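PDB 3SGH: SusD homolog from Bacteroides thetaiotaomicron, which probably binds glycans at the outer membrane as the SusD-like lipoprotein of a polysaccharide-uptake system. Local coordinates for residues Phe63-Ala68 / Glu291-Thr296; Trp56-Asn61 / Glu70-Ser75; Ala35-Asn40 / Trp246-Ala251. All coordinates share one frame; numbering follows the deposited sequence.

Contact 1 of 3, residues Phe63-Ala68 / Glu291-Thr296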
loop_
_atom_site.group_PDB
_atom_site.type_symbol
_atom_site.label_atom_id
_atom_site.label_comp_id
_atom_site.label_asym_id
_atom_site.label_seq_id
_atom_site.Cartn_x
_atom_site.Cartn_y
_atom_site.Cartn_z
ATOM N N PHE A 63 -13.323 7.825 8.302
ATOM C CA PHE A 63 -12.941 6.948 7.194
ATOM C C PHE A 63 -13.502 5.538 7.345
ATOM O O PHE A 63 -13.879 4.918 6.368
ATOM C CB PHE A 63 -11.393 6.836 7.078
ATOM C CG PHE A 63 -10.767 7.805 6.105
ATOM C CD1 PHE A 63 -11.132 7.806 4.772
ATOM C CD2 PHE A 63 -9.803 8.705 6.527
ATOM C CE1 PHE A 63 -10.537 8.684 3.866
ATOM C CE2 PHE A 63 -9.206 9.545 5.618
ATOM C CZ PHE A 63 -9.592 9.545 4.297
ATOM N N ALA A 64 -13.510 5.018 8.571
ATOM C CA ALA A 64 -13.817 3.577 8.755
ATOM C C ALA A 64 -15.191 3.219 8.264
ATOM O O ALA A 64 -15.428 2.064 7.905
ATOM C CB ALA A 64 -13.648 3.147 10.232
ATOM N N TYR A 65 -16.104 4.202 8.274
ATOM C CA TYR A 65 -17.472 3.990 7.769
ATOM C C TYR A 65 -17.709 4.751 6.438
ATOM O O TYR A 65 -18.858 5.020 6.028
ATOM C CB TYR A 65 -18.499 4.404 8.830
ATOM C CG TYR A 65 -18.279 3.862 10.230
ATOM C CD1 TYR A 65 -17.436 4.492 11.117
ATOM C CD2 TYR A 65 -18.983 2.737 10.697
ATOM C CE1 TYR A 65 -17.296 4.059 12.418
ATOM C CE2 TYR A 65 -18.838 2.276 11.948
ATOM C CZ TYR A 65 -17.990 2.938 12.848
ATOM O OH TYR A 65 -17.834 2.523 14.160
ATOM N N TYR A 66 -16.601 5.123 5.798
ATOM C CA TYR A 66 -16.584 5.660 4.455
ATOM C C TYR A 66 -17.120 7.064 4.380
ATOM O O TYR A 66 -17.597 7.448 3.361
ATOM C CB TYR A 66 -17.378 4.767 3.486
ATOM C CG TYR A 66 -17.149 3.269 3.653
ATOM C CD1 TYR A 66 -15.887 2.732 3.892
ATOM C CD2 TYR A 66 -18.219 2.394 3.600
ATOM C CE1 TYR A 66 -15.723 1.352 4.070
ATOM C CE2 TYR A 66 -18.049 1.024 3.771
ATOM C CZ TYR A 66 -16.817 0.506 3.981
ATOM O OH TYR A 66 -16.695 -0.868 4.178
ATOM N N ASN A 67 -17.031 7.830 5.469
ATOM C CA ASN A 67 -17.564 9.185 5.439
ATOM C C ASN A 67 -16.684 10.175 6.223
ATOM O O ASN A 67 -17.146 10.897 7.125
ATOM C CB ASN A 67 -18.995 9.199 5.959
ATOM C CG ASN A 67 -19.774 10.380 5.468
ATOM O OD1 ASN A 67 -19.789 10.655 4.272
ATOM N ND2 ASN A 67 -20.440 11.101 6.387
ATOM N N ALA A 68 -15.408 10.202 5.858
ATOM C CA ALA A 68 -14.454 11.143 6.466
ATOM C C ALA A 68 -14.801 12.598 6.232
ATOM O O ALA A 68 -15.360 12.987 5.184
ATOM C CB ALA A 68 -13.032 10.896 5.955
ATOM N N GLU A 291 -20.082 -0.222 17.557
ATOM C CA GLU A 291 -20.024 0.957 18.401
ATOM C C GLU A 291 -18.973 1.981 17.905
ATOM O O GLU A 291 -17.986 1.627 17.236
ATOM C CB GLU A 291 -19.747 0.542 19.850
ATOM C CG GLU A 291 -18.285 0.387 20.279
ATOM C CD GLU A 291 -17.479 -0.691 19.520
ATOM O OE1 GLU A 291 -18.098 -1.617 18.903
ATOM O OE2 GLU A 291 -16.218 -0.638 19.623
ATOM N N ILE A 292 -19.195 3.254 18.212
ATOM C CA ILE A 292 -18.209 4.322 17.844
ATOM C C ILE A 292 -16.845 3.902 18.408
ATOM O O ILE A 292 -16.756 3.533 19.565
ATOM C CB ILE A 292 -18.638 5.698 18.441
ATOM C CG1 ILE A 292 -19.886 6.210 17.730
ATOM C CG2 ILE A 292 -17.526 6.682 18.363
ATOM C CD1 ILE A 292 -20.643 7.313 18.461
ATOM N N PRO A 293 -15.773 3.949 17.601
ATOM C CA PRO A 293 -14.462 3.468 18.028
ATOM C C PRO A 293 -13.918 4.410 19.105
ATOM O O PRO A 293 -13.978 5.610 18.922
ATOM C CB PRO A 293 -13.611 3.540 16.745
ATOM C CG PRO A 293 -14.528 3.602 15.653
ATOM C CD PRO A 293 -15.761 4.306 16.183
ATOM N N GLU A 294 -13.450 3.840 20.208
ATOM C CA GLU A 294 -12.842 4.545 21.337
ATOM C C GLU A 294 -11.455 4.001 21.651
ATOM O O GLU A 294 -11.292 2.778 21.883
ATOM C CB GLU A 294 -13.706 4.423 22.591
ATOM C CG GLU A 294 -14.979 5.217 22.528
ATOM C CD GLU A 294 -14.756 6.708 22.572
ATOM O OE1 GLU A 294 -13.632 7.155 22.907
ATOM O OE2 GLU A 294 -15.732 7.430 22.262
ATOM N N PRO A 295 -10.456 4.893 21.742
ATOM C CA PRO A 295 -9.103 4.418 22.010
ATOM C C PRO A 295 -8.937 3.561 23.264
ATOM O O PRO A 295 -8.236 2.577 23.210
ATOM C CB PRO A 295 -8.286 5.704 22.126
ATOM C CG PRO A 295 -9.001 6.673 21.298
ATOM C CD PRO A 295 -10.472 6.351 21.488
ATOM N N THR A 296 -9.531 3.964 24.383
ATOM C CA THR A 296 -9.300 3.247 25.627
ATOM C C THR A 296 -9.938 1.853 25.624
ATOM O O THR A 296 -9.396 0.922 26.232
ATOM C CB THR A 296 -9.810 4.045 26.832
ATOM O OG1 THR A 296 -11.233 4.221 26.698
ATOM C CG2 THR A 296 -9.102 5.408 26.892
#

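Contact 2 of 3, residues Trp56-Asn61 / Glu70-Ser75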
loop_
_atom_site.group_PDB
_atom_site.type_symbol
_atom_site.label_atom_id
_atom_site.label_comp_id
_atom_site.label_asym_id
_atom_site.label_seq_id
_atom_site.Cartn_x
_atom_site.Cartn_y
_atom_site.Cartn_z
ATOM N N TRP A 56 -12.210 10.943 16.852
ATOM C CA TRP A 56 -11.916 12.373 16.697
ATOM C C TRP A 56 -13.135 13.256 16.905
ATOM O O TRP A 56 -13.276 14.273 16.250
ATOM C CB TRP A 56 -11.284 12.671 15.338
ATOM C CG TRP A 56 -10.061 11.811 15.084
ATOM C CD1 TRP A 56 -8.810 12.035 15.539
ATOM C CD2 TRP A 56 -10.024 10.576 14.364
ATOM N NE1 TRP A 56 -7.977 11.018 15.156
ATOM C CE2 TRP A 56 -8.697 10.113 14.414
ATOM C CE3 TRP A 56 -10.979 9.816 13.690
ATOM C CZ2 TRP A 56 -8.297 8.944 13.787
ATOM C CZ3 TRP A 56 -10.577 8.632 13.082
ATOM C CH2 TRP A 56 -9.252 8.195 13.183
ATOM N N SER A 57 -13.959 12.856 17.863
ATOM C CA SER A 57 -15.245 13.483 18.177
ATOM C C SER A 57 -16.181 13.558 16.999
ATOM O O SER A 57 -17.108 14.402 16.992
ATOM C CB SER A 57 -15.045 14.914 18.714
ATOM O OG SER A 57 -14.158 14.939 19.806
ATOM N N PHE A 58 -15.999 12.693 16.005
ATOM C CA PHE A 58 -16.910 12.647 14.844
ATOM C C PHE A 58 -17.895 11.482 14.859
ATOM O O PHE A 58 -18.684 11.341 13.929
ATOM C CB PHE A 58 -16.131 12.510 13.547
ATOM C CG PHE A 58 -15.391 13.768 13.094
ATOM C CD1 PHE A 58 -16.009 15.002 13.086
ATOM C CD2 PHE A 58 -14.080 13.682 12.626
ATOM C CE1 PHE A 58 -15.331 16.134 12.627
ATOM C CE2 PHE A 58 -13.404 14.805 12.151
ATOM C CZ PHE A 58 -14.022 16.021 12.149
ATOM N N GLY A 59 -17.814 10.632 15.885
ATOM C CA GLY A 59 -18.616 9.397 15.911
ATOM C C GLY A 59 -18.286 8.511 14.714
ATOM O O GLY A 59 -17.140 8.189 14.503
ATOM N N LYS A 60 -19.283 8.136 13.924
ATOM C CA LYS A 60 -19.097 7.278 12.760
ATOM C C LYS A 60 -18.853 8.035 11.434
ATOM O O LYS A 60 -18.758 7.409 10.379
ATOM C CB LYS A 60 -20.287 6.337 12.613
ATOM C CG LYS A 60 -20.391 5.403 13.797
ATOM C CD LYS A 60 -21.488 4.309 13.621
ATOM C CE LYS A 60 -21.541 3.367 14.817
ATOM N NZ LYS A 60 -22.673 2.444 14.706
ATOM N N ASN A 61 -18.771 9.363 11.503
ATOM C CA ASN A 61 -18.429 10.167 10.309
ATOM C C ASN A 61 -16.919 10.279 10.199
ATOM O O ASN A 61 -16.315 11.344 10.363
ATOM C CB ASN A 61 -19.137 11.515 10.334
ATOM C CG ASN A 61 -20.608 11.356 10.050
ATOM O OD1 ASN A 61 -20.969 10.782 9.025
ATOM N ND2 ASN A 61 -21.468 11.776 10.993
ATOM N N GLU A 70 -13.701 16.542 5.467
ATOM C CA GLU A 70 -12.857 17.111 4.420
ATOM C C GLU A 70 -11.402 17.106 4.844
ATOM O O GLU A 70 -10.555 16.757 4.049
ATOM C CB GLU A 70 -13.281 18.531 4.127
ATOM C CG GLU A 70 -14.676 18.621 3.480
ATOM C CD GLU A 70 -15.104 20.049 3.097
ATOM O OE1 GLU A 70 -14.327 21.005 3.317
ATOM O OE2 GLU A 70 -16.258 20.237 2.603
ATOM N N GLY A 71 -11.127 17.544 6.080
ATOM C CA GLY A 71 -9.754 17.566 6.604
ATOM C C GLY A 71 -9.057 16.217 6.580
ATOM O O GLY A 71 -7.880 16.123 6.187
ATOM N N HIS A 72 -9.771 15.172 7.007
ATOM C CA HIS A 72 -9.258 13.813 6.967
ATOM C C HIS A 72 -9.114 13.375 5.525
ATOM O O HIS A 72 -8.059 12.910 5.128
ATOM C CB HIS A 72 -10.148 12.862 7.754
ATOM C CG HIS A 72 -10.040 13.056 9.218
ATOM N ND1 HIS A 72 -10.742 12.304 10.126
ATOM C CD2 HIS A 72 -9.264 13.904 9.939
ATOM C CE1 HIS A 72 -10.422 12.698 11.346
ATOM N NE2 HIS A 72 -9.518 13.665 11.264
ATOM N N ASN A 73 -10.139 13.555 4.714
ATOM C CA ASN A 73 -10.007 13.178 3.310
ATOM C C ASN A 73 -8.757 13.807 2.626
ATOM O O ASN A 73 -8.012 13.125 1.956
ATOM C CB ASN A 73 -11.229 13.599 2.518
ATOM C CG ASN A 73 -11.099 13.251 1.039
ATOM O OD1 ASN A 73 -11.417 12.129 0.633
ATOM N ND2 ASN A 73 -10.591 14.185 0.247
ATOM N N ASP A 74 -8.597 15.108 2.805
ATOM C CA ASP A 74 -7.584 15.895 2.094
ATOM C C ASP A 74 -6.168 15.719 2.614
ATOM O O ASP A 74 -5.228 16.280 2.046
ATOM C CB ASP A 74 -7.937 17.397 2.232
ATOM C CG ASP A 74 -9.288 17.779 1.575
ATOM O OD1 ASP A 74 -9.968 16.893 0.970
ATOM O OD2 ASP A 74 -9.650 18.989 1.646
ATOM N N SER A 75 -5.982 14.984 3.700
ATOM C CA SER A 75 -4.641 14.871 4.297
ATOM C C SER A 75 -3.576 14.310 3.373
ATOM O O SER A 75 -2.412 14.776 3.357
ATOM C CB SER A 75 -4.706 14.010 5.577
ATOM O OG SER A 75 -5.375 14.705 6.601
HETATM O O HOH W 1 -13.546 12.134 9.558
#

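Contact 3 of 3, residues Ala35-Asn40 / Trp246-Ala251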
loop_
_atom_site.group_PDB
_atom_site.type_symbol
_atom_site.label_atom_id
_atom_site.label_comp_id
_atom_site.label_asym_id
_atom_site.label_seq_id
_atom_site.Cartn_x
_atom_site.Cartn_y
_atom_site.Cartn_z
ATOM N N ALA A 35 2.449 12.060 9.328
ATOM C CA ALA A 35 2.495 11.400 8.010
ATOM C C ALA A 35 2.094 9.932 8.153
ATOM O O ALA A 35 1.315 9.435 7.356
ATOM C CB ALA A 35 3.921 11.503 7.411
ATOM N N CYS A 36 2.663 9.263 9.170
ATOM C CA CYS A 36 2.354 7.863 9.466
ATOM C C CYS A 36 0.858 7.667 9.741
ATOM O O CYS A 36 0.224 6.792 9.153
ATOM C CB CYS A 36 3.220 7.339 10.614
ATOM S SG CYS A 36 3.078 5.565 10.805
ATOM N N GLN A 37 0.276 8.510 10.581
ATOM C CA GLN A 37 -1.136 8.380 10.849
ATOM C C GLN A 37 -1.935 8.581 9.574
ATOM O O GLN A 37 -2.804 7.766 9.252
ATOM C CB GLN A 37 -1.641 9.319 11.911
ATOM C CG GLN A 37 -3.177 9.083 12.147
ATOM C CD GLN A 37 -3.648 9.662 13.476
ATOM O OE1 GLN A 37 -3.375 10.837 13.788
ATOM N NE2 GLN A 37 -4.351 8.841 14.253
ATOM N N GLU A 38 -1.592 9.639 8.852
ATOM C CA GLU A 38 -2.395 10.037 7.667
ATOM C C GLU A 38 -2.372 8.995 6.554
ATOM O O GLU A 38 -3.402 8.680 5.965
ATOM C CB GLU A 38 -1.933 11.388 7.144
ATOM C CG GLU A 38 -2.209 12.540 8.145
ATOM C CD GLU A 38 -1.427 13.836 7.794
ATOM O OE1 GLU A 38 -0.807 13.896 6.725
ATOM O OE2 GLU A 38 -1.461 14.773 8.605
ATOM N N ILE A 39 -1.193 8.448 6.268
ATOM C CA ILE A 39 -1.023 7.508 5.186
ATOM C C ILE A 39 -1.129 6.052 5.626
ATOM O O ILE A 39 -1.672 5.225 4.896
ATOM C CB ILE A 39 0.347 7.787 4.467
ATOM C CG1 ILE A 39 0.358 9.209 3.868
ATOM C CG2 ILE A 39 0.692 6.691 3.390
ATOM C CD1 ILE A 39 -0.610 9.417 2.659
ATOM N N ASN A 40 -0.555 5.729 6.777
ATOM C CA ASN A 40 -0.465 4.363 7.219
ATOM C C ASN A 40 -1.557 3.948 8.189
ATOM O O ASN A 40 -1.700 2.758 8.404
ATOM C CB ASN A 40 0.899 4.074 7.854
ATOM C CG ASN A 40 2.041 4.179 6.853
ATOM O OD1 ASN A 40 1.877 3.824 5.685
ATOM N ND2 ASN A 40 3.192 4.648 7.299
ATOM N N TRP A 246 -0.602 6.364 21.581
ATOM C CA TRP A 246 -1.628 7.348 21.936
ATOM C C TRP A 246 -2.816 6.886 22.788
ATOM O O TRP A 246 -3.116 7.563 23.791
ATOM C CB TRP A 246 -2.066 8.164 20.718
ATOM C CG TRP A 246 -1.019 9.076 20.173
ATOM C CD1 TRP A 246 0.066 9.592 20.836
ATOM C CD2 TRP A 246 -0.991 9.637 18.863
ATOM N NE1 TRP A 246 0.793 10.395 19.974
ATOM C CE2 TRP A 246 0.137 10.449 18.771
ATOM C CE3 TRP A 246 -1.812 9.501 17.736
ATOM C CZ2 TRP A 246 0.457 11.132 17.617
ATOM C CZ3 TRP A 246 -1.502 10.175 16.614
ATOM C CH2 TRP A 246 -0.362 10.982 16.550
ATOM N N PRO A 247 -3.479 5.740 22.467
ATOM C CA PRO A 247 -3.361 4.882 21.256
ATOM C C PRO A 247 -4.382 5.259 20.209
ATOM O O PRO A 247 -5.483 5.655 20.577
ATOM C CB PRO A 247 -3.709 3.477 21.780
ATOM C CG PRO A 247 -4.678 3.734 22.942
ATOM C CD PRO A 247 -4.327 5.120 23.502
ATOM N N GLU A 248 -4.043 5.154 18.928
ATOM C CA GLU A 248 -5.007 5.360 17.864
ATOM C C GLU A 248 -4.907 4.355 16.717
ATOM O O GLU A 248 -5.625 4.499 15.744
ATOM C CB GLU A 248 -4.978 6.817 17.368
ATOM C CG GLU A 248 -5.476 7.814 18.446
ATOM C CD GLU A 248 -5.587 9.253 17.986
ATOM O OE1 GLU A 248 -5.449 9.538 16.772
ATOM O OE2 GLU A 248 -5.848 10.093 18.880
ATOM N N VAL A 249 -4.045 3.335 16.853
ATOM C CA VAL A 249 -3.971 2.249 15.888
ATOM C C VAL A 249 -3.711 0.928 16.563
ATOM O O VAL A 249 -2.944 0.854 17.517
ATOM C CB VAL A 249 -2.937 2.568 14.743
ATOM C CG1 VAL A 249 -1.484 2.506 15.299
ATOM C CG2 VAL A 249 -3.166 1.660 13.518
ATOM N N ARG A 250 -4.430 -0.110 16.087
ATOM C CA ARG A 250 -4.257 -1.469 16.556
ATOM C C ARG A 250 -4.299 -2.421 15.356
ATOM O O ARG A 250 -4.555 -2.013 14.241
ATOM C CB ARG A 250 -5.325 -1.840 17.599
ATOM C CG ARG A 250 -5.181 -1.177 18.975
ATOM C CD ARG A 250 -4.008 -1.700 19.736
ATOM N NE ARG A 250 -3.757 -1.100 21.032
ATOM C CZ ARG A 250 -2.951 -0.059 21.291
ATOM N NH1 ARG A 250 -2.363 0.615 20.318
ATOM N NH2 ARG A 250 -2.772 0.345 22.535
ATOM N N ALA A 251 -4.035 -3.696 15.582
ATOM C CA ALA A 251 -4.156 -4.705 14.548
ATOM C C ALA A 251 -5.642 -4.801 14.112
ATOM O O ALA A 251 -6.557 -4.689 14.913
ATOM C CB ALA A 251 -3.643 -6.048 15.070
HETATM O O HOH W 2 -5.052 6.112 13.524
HETATM O O HOH W 3 -4.491 12.091 16.088
#

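Contact 1 of 3, residues Phe63-Ala68 / Glu291-Thr296
Tyr-65 and Pro-293 approach each other from opposite directions, the phenol pointing its hydroxyl end at the proline. The CD atom of Pro-293 lies at the edge of the tyrosine ring, close to its plane, and meets the CE1 and OH corner rather than a face. It comes within 3.4 Å of Tyr-65 OH, while the apolar part of the contact, Tyr-65 CE1 to Pro-293 CD, is 4.1 Å. Pro-293 CG follows behind, 3.8 Å from Tyr-65 OH. Tyr-65 reaches this position because its CG is anti to the carbonyl carbon (chi1 -49°), and a second torsion of 85° stands the ring across the CA-CB-CG plane.

The hydroxyl finds its hydrogen-bond partner just ahead of the second segment, donating to the carbonyl oxygen of Ser-289. Glu-291 O is also near, 3.2 Å from Tyr-65 OH, but the angle is too poor for a bond, and that carbonyl is instead met by Ser-289 OG. The buried phenol is thus satisfied while its rim packs on proline. Glu-291 turns its carboxylate elsewhere, to Tyr-298 OH and Asn-385 ND2.

Within 63-68, Tyr-66 N bonds to Phe-63 O at 2.8 Å, closing the tight turn from which Tyr-65 projects. The backbone of Tyr-65 is bonded to Met-444, and Asn-55 holds Pro-293 O. The contact therefore joins two loops, the first opening with a short 3-10 turn at 63-64: the one leading from strand 50-52 to helix 70-73, and the long one between helix 267-270 and strand 314-317.

Contact 2 of 3, residues Trp56-Asn61 / Glu70-Ser75
Trp-56, Phe-58 and His-72 all carry CG anti to their own carbonyl carbon, and in His-72 this setting (chi1 -72°) swings the imidazole off helix 70-73 toward the two aromatic side chains of the loop. Its CE1 corner does most of the touching. Over Trp-56 that carbon stands 3.5 Å above the indole plane, displaced toward the rim, with CD2 of Trp-56 the nearest atom to His-72 CE1 at 3.7 Å. The pair is edge-to-face: the imidazole edge points at the five-membered ring of the indole, the two planes 79° apart.

Phe-58 reverses the roles. Its CE2 edge is directed at the imidazole in an offset edge-to-face pair, planes at 81° and ring centroids of Phe-58 and His-72 5.5 Å apart. Consequently His-72 CE1 lies in the plane of the phenyl ring, 3.7 Å from Phe-58 CE2, while the same carbon sits above the indole.

A water ties ND1 of His-72 back to the loop. It donates to Asn-61 O at 3.0 Å and accepts a weak bond from His-72 ND1 at 2.9 Å. With an alanine in place of His-72, the indole face and the phenyl edge would probably lose their shared partner and a gap would open between them, leaving the water without its side-chain mate.

The loop carrying the rings folds back through a type II' beta turn from Phe-58 to Asn-61, in which Gly-59 takes the positive-phi position; Asn-61 N bonds to Phe-58 O across it at 3.1 Å. Together the three side chains form a surface aromatic cluster built from edge-to-face pairs, joining a turn to the helix that follows it.

Contact 3 of 3, residues Ala35-Asn40 / Trp246-Ala251
Gln-37 reaches from helix 33-40 to Trp-246 and Glu-248. Just before it, Ala-35 and Cys-36 supply backbone carbonyls to Ile-39 N and Asn-40 N, keeping the turn helical. Gln-37 itself then extends outward, CG anti to the backbone N (chi1 -179°), and its amide does the work. NE2 donates to Glu-248 OE1 at 2.8 Å, nearly straight at 172°; the oxygen lies in the amide plane and receives the bond on its anti lone pair.

Two waters reinforce this link. One accepts from Gln-37 NE2 and donates to Glu-248 O; the other donates to both Gln-37 OE1 and Glu-248 OE1. That carboxylate oxygen also takes a weak hydrogen bond from Trp-56 NE1. Gln-37 OE1 meets the edge of Trp-246 near the indole plane, 3.5 Å from CZ3, with the amide and ring planes 56° apart. The cis Trp-246 to Pro-247 peptide lies between the two residues that Gln-37 touches.

Beyond Gln-37, Glu-38 turns to Arg-79 in a salt bridge, and Asn-40 ND2 bonds to Ala-29 O and weakly to Cys-36 SG. The contact is a water-bridged amide-carboxylate pair at the surface, where a helix meets the chain entering strand 249-251 of the two-stranded antiparallel sheet with strand 50-52.

From the N terminus, helix 33-40 comes first and waits some two hundred residues for its partner 246-251, so contact 3 closes a long loop. Inside it lies contact 2, a short closure in which 56-61 meets 70-75. Segment 63-68 runs between those two, yet pairs with 291-296 far beyond, so contact 1 crosses both of the others. The three sit on one side of the chain's centre and touch: Asn-67 ND2 probably hydrogen-bonds to Asn-61 OD1, and Pro-295 packs on Pro-247 O. Together they tie helix 33-40 and the loop after strand 50-52 to strand 249-251 and the loop before strand 314-317.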